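Local coordinates for protein PTS system glucose-specific EIIA component (Mycoplasma capricolum, PDB 2GPR) that takes up a phosphoryl group from phospho-HPr on a histidine and hands it to the EIIB domain during phosphotransferase-driven glucose uptake, at residues Leu8-Pro13 / Ala49-Lys54; Asp15-Thr20 / Met141-Gln146; Glu137-Gly142 / Val149-Lys154. All coordinates share one frame; numbering follows the deposited sequence.

Interaction 1 of 3, residues Leu8-Pro13 / Ala49-Lys54; sequences LKVLAP and APVSGK
Two antiparallel sheets of this EIIA domain are joined here: strand 8-11, which pairs with 149-153, is tied at its Leu11 end to the turn that carries Pro50 and Val51 into strand 53-57 of the seven-stranded sheet. A single backbone hydrogen bond makes the tie: Leu11 N donates to Pro50 O at 2.9 Å, almost straight (174° at the hydrogen), and reaches the acceptor in the carbonyl plane, on a lone pair. No further backbone hydrogen bond links the two segments. Next to the bond the proline ring leans on the strand, with Pro50 CB 3.7 Å from Leu11 O. Ile75 of strand 74-78 touches both Pro50 and Val51, and the Pro50 side chain is about 10 Å from that of His78, by similarity the residue that becomes phosphorylated. The apolar part of the contact is carried by one methyl. Because Val51 CG1 stands anti to its own carbonyl carbon (chi1 -56°), it reaches the strand between two side chains. Leu8, crossing Val51 at about a right angle, brings CD2 to 3.7 Å from Val51 CG1. Val10, alongside, has CB 4.0 Å from Val51 CG1, and the same methyl sits 3.4 Å from Lys9 O.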
loop_
_atom_site.group_PDB
_atom_site.type_symbol
_atom_site.label_atom_id
_atom_site.label_comp_id
_atom_site.label_asym_id
_atom_site.label_seq_id
_atom_site.Cartn_x
_atom_site.Cartn_y
_atom_site.Cartn_z
ATOM N N LEU A 8 -11.535 9.720 3.467
ATOM C CA LEU A 8 -10.846 8.503 3.756
ATOM C C LEU A 8 -9.422 8.802 4.150
ATOM O O LEU A 8 -8.673 9.426 3.444
ATOM C CB LEU A 8 -10.913 7.431 2.660
ATOM C CG LEU A 8 -10.087 6.188 3.066
ATOM C CD1 LEU A 8 -10.969 5.005 3.369
ATOM C CD2 LEU A 8 -9.020 5.860 2.042
ATOM N N LYS A 9 -9.061 8.399 5.306
ATOM C CA LYS A 9 -7.715 8.639 5.763
ATOM C C LYS A 9 -6.826 7.455 5.450
ATOM O O LYS A 9 -7.164 6.312 5.766
ATOM C CB LYS A 9 -7.732 8.865 7.250
ATOM C CG LYS A 9 -7.836 10.329 7.594
ATOM C CD LYS A 9 -8.084 10.543 9.109
ATOM C CE LYS A 9 -7.522 9.359 9.912
ATOM N NZ LYS A 9 -7.747 9.462 11.376
ATOM N N VAL A 10 -5.672 7.693 4.816
ATOM C CA VAL A 10 -4.812 6.573 4.541
ATOM C C VAL A 10 -3.584 6.602 5.405
ATOM O O VAL A 10 -3.013 7.635 5.507
ATOM C CB VAL A 10 -4.684 6.130 3.052
ATOM C CG1 VAL A 10 -5.820 6.617 2.157
ATOM C CG2 VAL A 10 -3.326 6.289 2.400
ATOM N N LEU A 11 -3.231 5.503 6.115
ATOM C CA LEU A 11 -2.027 5.487 6.987
ATOM C C LEU A 11 -0.751 4.955 6.296
ATOM O O LEU A 11 -0.761 4.369 5.209
ATOM C CB LEU A 11 -2.206 4.757 8.361
ATOM C CG LEU A 11 -3.536 4.930 9.102
ATOM C CD1 LEU A 11 -3.477 4.257 10.456
ATOM C CD2 LEU A 11 -3.946 6.387 9.275
ATOM N N ALA A 12 0.375 5.136 6.929
ATOM C CA ALA A 12 1.571 4.565 6.402
ATOM C C ALA A 12 1.686 3.133 6.945
ATOM O O ALA A 12 1.574 2.934 8.144
ATOM C CB ALA A 12 2.734 5.397 6.855
ATOM N N PRO A 13 1.837 2.123 6.059
ATOM C CA PRO A 13 1.951 0.689 6.420
ATOM C C PRO A 13 3.328 0.248 6.974
ATOM O O PRO A 13 3.490 -0.813 7.577
ATOM C CB PRO A 13 1.711 -0.062 5.138
ATOM C CG PRO A 13 1.832 0.938 4.007
ATOM C CD PRO A 13 1.576 2.296 4.603
ATOM N N ALA A 49 -1.930 -2.564 7.304
ATOM C CA ALA A 49 -3.010 -2.058 6.541
ATOM C C ALA A 49 -3.134 -0.508 6.643
ATOM O O ALA A 49 -3.179 0.096 7.725
ATOM C CB ALA A 49 -4.288 -2.760 6.983
ATOM N N PRO A 50 -3.268 0.122 5.494
ATOM C CA PRO A 50 -3.428 1.574 5.354
ATOM C C PRO A 50 -4.813 2.080 5.688
ATOM O O PRO A 50 -4.999 3.240 5.970
ATOM C CB PRO A 50 -3.171 1.858 3.883
ATOM C CG PRO A 50 -2.785 0.524 3.191
ATOM C CD PRO A 50 -2.744 -0.542 4.262
ATOM N N VAL A 51 -5.792 1.199 5.583
ATOM C CA VAL A 51 -7.198 1.456 5.883
ATOM C C VAL A 51 -7.883 0.179 6.366
ATOM O O VAL A 51 -7.307 -0.936 6.466
ATOM C CB VAL A 51 -7.976 2.024 4.700
ATOM C CG1 VAL A 51 -7.320 3.289 4.166
ATOM C CG2 VAL A 51 -8.046 0.951 3.609
ATOM N N SER A 52 -9.138 0.324 6.662
ATOM C CA SER A 52 -9.902 -0.814 7.051
ATOM C C SER A 52 -10.781 -1.247 5.899
ATOM O O SER A 52 -11.310 -0.423 5.159
ATOM C CB SER A 52 -10.678 -0.521 8.283
ATOM O OG SER A 52 -9.763 0.032 9.198
ATOM N N GLY A 53 -10.889 -2.553 5.703
ATOM C CA GLY A 53 -11.703 -3.082 4.608
ATOM C C GLY A 53 -11.494 -4.561 4.485
ATOM O O GLY A 53 -11.037 -5.187 5.443
ATOM N N LYS A 54 -11.811 -5.103 3.321
ATOM C CA LYS A 54 -11.659 -6.518 3.035
ATOM C C LYS A 54 -10.485 -6.803 2.136
ATOM O O LYS A 54 -10.294 -6.170 1.076
ATOM C CB LYS A 54 -12.875 -7.026 2.333
ATOM C CG LYS A 54 -13.324 -8.342 2.898
ATOM C CD LYS A 54 -13.917 -9.226 1.840
ATOM C CE LYS A 54 -15.041 -8.564 1.085
ATOM N NZ LYS A 54 -15.731 -9.571 0.267
#

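Interaction 2 of 3, residues Asp15-Thr20 / Met141-Gln146; sequences DGTIIT and MGEVKQ
Gly16 and Val144 hold the centre of this contact through the hydrogen bond from Val144 N to Gly16 O, 2.8 Å long. The return bond from Gly16 N to Val144 O is weak at 3.4 Å. One step along, Thr17 and Glu143 form a non-hydrogen-bonded pair, and Thr17 CA lies 3.2 Å from Gly142 O in a CA-H...O contact. Ile18 and Gly142 are hydrogen-bonded again: Ile18 N gives to Gly142 O at 2.9 Å, while the bond back from Gly142 N is weak.

Side chains add to this frame on both faces. On the face of Ile18 and Val144, the two cross at about a right angle, with Ile18 CG1 4.1 Å from Val144 CG2; Val150 lies against both, and Phe38 and Ile40 of strand 36-42 also touch Ile18. On the other face the Glu143 chain, bent at chi2 (70°), swings its carboxylate back to the Thr17 hydroxyl. That spacing is modelled too short to be trusted, but Glu143 OE2 has a salt bridge to Lys43. At one end the Asp15 carboxylate lies by Gln146 N, again at a doubtfully short distance; at the other, Met141 SD packs on Thr20 CG2 at 4.0 Å, and Thr20 OG1 bonds to Glu23.

The end-to-end directions differ by 151°, and the bridges are antiparallel. A corner at Glu143 carries the chain from one sheet or face to another while segment 141-146 pairs with strand 16-19, an antiparallel pairing at the edge of the seven-stranded sheet.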
loop_
_atom_site.group_PDB
_atom_site.type_symbol
_atom_site.label_atom_id
_atom_site.label_comp_id
_atom_site.label_asym_id
_atom_site.label_seq_id
_atom_site.Cartn_x
_atom_site.Cartn_y
_atom_site.Cartn_z
ATOM N N ASP A 15 7.518 2.080 8.177
ATOM C CA ASP A 15 8.219 3.279 8.431
ATOM C C ASP A 15 8.955 3.599 7.144
ATOM O O ASP A 15 9.191 2.701 6.357
ATOM C CB ASP A 15 9.151 3.132 9.674
ATOM C CG ASP A 15 8.466 3.283 11.039
ATOM O OD1 ASP A 15 7.144 3.437 11.010
ATOM O OD2 ASP A 15 9.103 3.309 12.082
ATOM N N GLY A 16 9.263 4.874 6.885
ATOM C CA GLY A 16 9.993 5.258 5.664
ATOM C C GLY A 16 9.561 6.608 5.103
ATOM O O GLY A 16 8.970 7.432 5.801
ATOM N N THR A 17 9.854 6.817 3.818
ATOM C CA THR A 17 9.513 8.051 3.170
ATOM C C THR A 17 8.440 7.876 2.132
ATOM O O THR A 17 8.573 7.077 1.217
ATOM C CB THR A 17 10.740 8.543 2.403
ATOM O OG1 THR A 17 11.881 8.291 3.167
ATOM C CG2 THR A 17 10.624 10.016 2.005
ATOM N N ILE A 18 7.428 8.700 2.191
ATOM C CA ILE A 18 6.470 8.699 1.137
ATOM C C ILE A 18 7.151 9.445 -0.006
ATOM O O ILE A 18 7.803 10.456 0.227
ATOM C CB ILE A 18 5.153 9.336 1.552
ATOM C CG1 ILE A 18 4.553 8.539 2.731
ATOM C CG2 ILE A 18 4.171 9.391 0.367
ATOM C CD1 ILE A 18 4.295 7.053 2.402
ATOM N N ILE A 19 7.134 8.864 -1.192
ATOM C CA ILE A 19 7.723 9.441 -2.379
ATOM C C ILE A 19 6.587 9.397 -3.381
ATOM O O ILE A 19 5.552 8.835 -3.052
ATOM C CB ILE A 19 8.940 8.611 -2.860
ATOM C CG1 ILE A 19 8.501 7.222 -3.361
ATOM C CG2 ILE A 19 9.916 8.371 -1.719
ATOM C CD1 ILE A 19 9.554 6.164 -3.082
ATOM N N THR A 20 6.771 9.946 -4.586
ATOM C CA THR A 20 5.728 9.965 -5.616
ATOM C C THR A 20 5.832 8.773 -6.520
ATOM O O THR A 20 6.830 8.046 -6.470
ATOM C CB THR A 20 5.718 11.273 -6.457
ATOM O OG1 THR A 20 6.981 11.499 -7.082
ATOM C CG2 THR A 20 5.342 12.482 -5.604
ATOM N N MET A 141 4.008 14.089 2.463
ATOM C CA MET A 141 5.242 13.583 1.926
ATOM C C MET A 141 6.372 13.588 2.925
ATOM O O MET A 141 6.247 14.051 4.036
ATOM C CB MET A 141 5.628 14.390 0.699
ATOM C CG MET A 141 4.665 14.172 -0.439
ATOM S SD MET A 141 5.328 13.022 -1.617
ATOM C CE MET A 141 6.972 13.759 -1.738
ATOM N N GLY A 142 7.495 13.039 2.552
ATOM C CA GLY A 142 8.582 13.069 3.464
ATOM C C GLY A 142 8.644 11.849 4.345
ATOM O O GLY A 142 8.069 10.820 4.024
ATOM N N GLU A 143 9.417 12.010 5.455
ATOM C CA GLU A 143 9.711 11.004 6.455
ATOM C C GLU A 143 8.489 10.767 7.386
ATOM O O GLU A 143 7.887 11.718 7.924
ATOM C CB GLU A 143 10.998 11.409 7.196
ATOM C CG GLU A 143 12.010 10.262 7.433
ATOM C CD GLU A 143 12.719 9.725 6.191
ATOM O OE1 GLU A 143 12.236 9.762 5.071
ATOM O OE2 GLU A 143 13.899 9.179 6.459
ATOM N N VAL A 144 8.056 9.482 7.508
ATOM C CA VAL A 144 6.857 9.106 8.268
ATOM C C VAL A 144 7.039 7.903 9.150
ATOM O O VAL A 144 7.953 7.116 9.036
ATOM C CB VAL A 144 5.624 8.798 7.369
ATOM C CG1 VAL A 144 5.191 9.995 6.533
ATOM C CG2 VAL A 144 5.890 7.608 6.459
ATOM N N LYS A 145 6.071 7.748 10.009
ATOM C CA LYS A 145 6.006 6.632 10.875
ATOM C C LYS A 145 4.794 5.830 10.534
ATOM O O LYS A 145 3.718 6.378 10.198
ATOM C CB LYS A 145 5.974 7.072 12.308
ATOM C CG LYS A 145 7.273 7.749 12.675
ATOM C CD LYS A 145 8.268 6.786 13.304
ATOM C CE LYS A 145 8.360 6.912 14.841
ATOM N NZ LYS A 145 9.681 6.559 15.411
ATOM N N GLN A 146 4.970 4.523 10.602
ATOM C CA GLN A 146 3.875 3.608 10.313
ATOM C C GLN A 146 2.649 3.950 11.168
ATOM O O GLN A 146 2.747 3.984 12.403
ATOM C CB GLN A 146 4.309 2.148 10.583
ATOM C CG GLN A 146 3.181 1.147 10.385
ATOM C CD GLN A 146 2.433 0.882 11.646
ATOM O OE1 GLN A 146 1.167 0.894 11.695
ATOM N NE2 GLN A 146 3.230 0.572 12.676
#

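Interaction 3 of 3, residues Glu137-Gly142 / Val149-Lys154; sequences EIVKMG and VVAILK
Val150 O is met by three groups of the opposite segment. Lys140 N donates to it at 2.8 Å, but from well above the carbonyl plane (54° out of it), so the bond does not use a lone pair. The Val139 CA-H adds a contact to the same oxygen, with Val139 CA 3.1 Å from Val150 O, and Val139 CG1 also lies against it.

One residue earlier on strand 149-153, a second carbonyl is engaged by a side chain. Lys140 turns back at chi3 (-88°), which lays its CD and CE past Val149 O and brings NZ to 3.2 Å from Val149 O, in the carbonyl plane. The lysine thereby bonds to two successive carbonyls, one through its backbone and one through its ammonium group. Farther along, Ile152 N donates to Ile138 O at 2.9 Å; that oxygen is too close to a neighbour in the model, so its exact place is less sure.

Apolar atoms fill in between these bonds. Ile138 and Ile152 run side by side, with Ile138 CD1 4.0 Å from Ile152 CG1, and Val139 CG2 sits 3.8 Å from Ala151 CB. At the C-terminal end, the aliphatic part of Lys154 lies alongside Glu137, with CD 3.8 Å from Glu137 OE2. Their charged atoms do not meet, and Lys154 NZ has a weak hydrogen bond to Asn5.

The touching parts, 137-140 and 149-154, run nearly antiparallel (170° apart end to end), and their backbones are bridged at Val139 and Ala151. Strand 149-153 is thus flanked by 137-142 and by strand 8-11, where Val150 and Ala151 both face Val10 in a classic beta bulge. Phe38 of strand 36-42 touches Val139, Val150 and Ala151.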
loop_
_atom_site.group_PDB
_atom_site.type_symbol
_atom_site.label_atom_id
_atom_site.label_comp_id
_atom_site.label_asym_id
_atom_site.label_seq_id
_atom_site.Cartn_x
_atom_site.Cartn_y
_atom_site.Cartn_z
ATOM N N GLU A 137 -7.100 15.060 -1.647
ATOM C CA GLU A 137 -6.961 16.517 -1.256
ATOM C C GLU A 137 -5.471 16.646 -0.809
ATOM O O GLU A 137 -4.684 17.402 -1.427
ATOM C CB GLU A 137 -8.073 17.149 -0.189
ATOM C CG GLU A 137 -8.724 18.639 -0.371
ATOM C CD GLU A 137 -9.665 19.307 0.778
ATOM O OE1 GLU A 137 -9.184 19.362 1.906
ATOM O OE2 GLU A 137 -10.741 19.883 0.637
ATOM N N ILE A 138 -5.016 15.735 0.056
ATOM C CA ILE A 138 -3.659 15.843 0.556
ATOM C C ILE A 138 -2.874 14.555 0.701
ATOM O O ILE A 138 -3.330 13.600 1.320
ATOM C CB ILE A 138 -3.692 16.547 1.930
ATOM C CG1 ILE A 138 -4.663 17.704 1.922
ATOM C CG2 ILE A 138 -2.326 17.022 2.421
ATOM C CD1 ILE A 138 -6.026 17.304 2.482
ATOM N N VAL A 139 -1.634 14.570 0.208
ATOM C CA VAL A 139 -0.738 13.490 0.456
ATOM C C VAL A 139 0.435 14.026 1.265
ATOM O O VAL A 139 1.233 14.775 0.758
ATOM C CB VAL A 139 -0.163 12.732 -0.765
ATOM C CG1 VAL A 139 0.880 11.717 -0.240
ATOM C CG2 VAL A 139 -1.221 12.001 -1.568
ATOM N N LYS A 140 0.568 13.609 2.506
ATOM C CA LYS A 140 1.698 14.032 3.309
ATOM C C LYS A 140 2.950 13.296 2.836
ATOM O O LYS A 140 2.938 12.056 2.722
ATOM C CB LYS A 140 1.428 13.940 4.804
ATOM C CG LYS A 140 2.689 13.889 5.670
ATOM C CD LYS A 140 2.531 13.030 6.930
ATOM C CE LYS A 140 1.968 13.765 8.158
ATOM N NZ LYS A 140 1.776 12.893 9.359
ATOM N N MET A 141 4.008 14.089 2.463
ATOM C CA MET A 141 5.242 13.583 1.926
ATOM C C MET A 141 6.372 13.588 2.925
ATOM O O MET A 141 6.247 14.051 4.036
ATOM C CB MET A 141 5.628 14.390 0.699
ATOM C CG MET A 141 4.665 14.172 -0.439
ATOM S SD MET A 141 5.328 13.022 -1.617
ATOM C CE MET A 141 6.972 13.759 -1.738
ATOM N N GLY A 142 7.495 13.039 2.552
ATOM C CA GLY A 142 8.582 13.069 3.464
ATOM C C GLY A 142 8.644 11.849 4.345
ATOM O O GLY A 142 8.069 10.820 4.024
ATOM N N VAL A 149 -1.030 9.533 9.425
ATOM C CA VAL A 149 -1.813 9.888 8.272
ATOM C C VAL A 149 -0.869 10.370 7.157
ATOM O O VAL A 149 0.126 11.038 7.399
ATOM C CB VAL A 149 -2.977 10.825 8.543
ATOM C CG1 VAL A 149 -3.538 11.314 7.212
ATOM C CG2 VAL A 149 -4.046 10.062 9.282
ATOM N N VAL A 150 -1.186 9.998 5.925
ATOM C CA VAL A 150 -0.358 10.207 4.748
ATOM C C VAL A 150 -1.177 10.697 3.522
ATOM O O VAL A 150 -0.635 11.135 2.521
ATOM C CB VAL A 150 0.387 8.859 4.516
ATOM C CG1 VAL A 150 0.550 8.441 3.063
ATOM C CG2 VAL A 150 1.733 8.865 5.223
ATOM N N ALA A 151 -2.494 10.625 3.598
ATOM C CA ALA A 151 -3.344 11.070 2.514
ATOM C C ALA A 151 -4.778 10.996 2.864
ATOM O O ALA A 151 -5.235 10.240 3.700
ATOM C CB ALA A 151 -3.126 10.321 1.227
ATOM N N ILE A 152 -5.480 11.844 2.198
ATOM C CA ILE A 152 -6.909 12.013 2.333
ATOM C C ILE A 152 -7.477 11.844 0.975
ATOM O O ILE A 152 -6.949 12.451 0.032
ATOM C CB ILE A 152 -7.240 13.454 2.795
ATOM C CG1 ILE A 152 -6.616 13.744 4.138
ATOM C CG2 ILE A 152 -8.737 13.694 2.863
ATOM C CD1 ILE A 152 -7.236 12.932 5.249
ATOM N N LEU A 153 -8.454 10.931 0.894
ATOM C CA LEU A 153 -9.269 10.635 -0.300
ATOM C C LEU A 153 -10.611 11.164 0.138
ATOM O O LEU A 153 -11.253 10.592 1.009
ATOM C CB LEU A 153 -9.259 9.121 -0.737
ATOM C CG LEU A 153 -9.920 8.865 -2.116
ATOM C CD1 LEU A 153 -8.946 9.059 -3.287
ATOM C CD2 LEU A 153 -10.511 7.458 -2.163
ATOM N N LYS A 154 -10.872 12.401 -0.244
ATOM C CA LYS A 154 -12.016 13.129 0.255
ATOM C C LYS A 154 -13.255 12.991 -0.591
ATOM O O LYS A 154 -13.182 13.249 -1.809
ATOM C CB LYS A 154 -11.647 14.586 0.592
ATOM C CG LYS A 154 -12.667 15.306 1.472
ATOM C CD LYS A 154 -12.178 16.635 2.080
ATOM C CE LYS A 154 -12.597 16.886 3.562
ATOM N NZ LYS A 154 -13.956 17.476 3.779
ATOM O OXT LYS A 154 -14.297 12.626 0.013
#

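Interaction 1 lies nearest the chain centre, about 8 Å away, against about 12 and 13 Å for interactions 2 and 3, where more exposed residues take part (three each, against one). Its chemistry is spare: one backbone bond and apolar packing. The outer two add polar side chains to backbone pairing, the Glu143 carboxylate, salt-bridged to Lys43, in interaction 2 and a lysine ammonium in interaction 3. Interactions 1 and 3 meet where strands 8-11 and 149-153 pair, with Val10 N 2.8 Å from Ala151 O. Interactions 2 and 3 share Met141 and Gly142; the chain passes there from lying beside 149-153 to pairing with 16-19. Ala12 packs on Val144, linking interaction 1 to interaction 2.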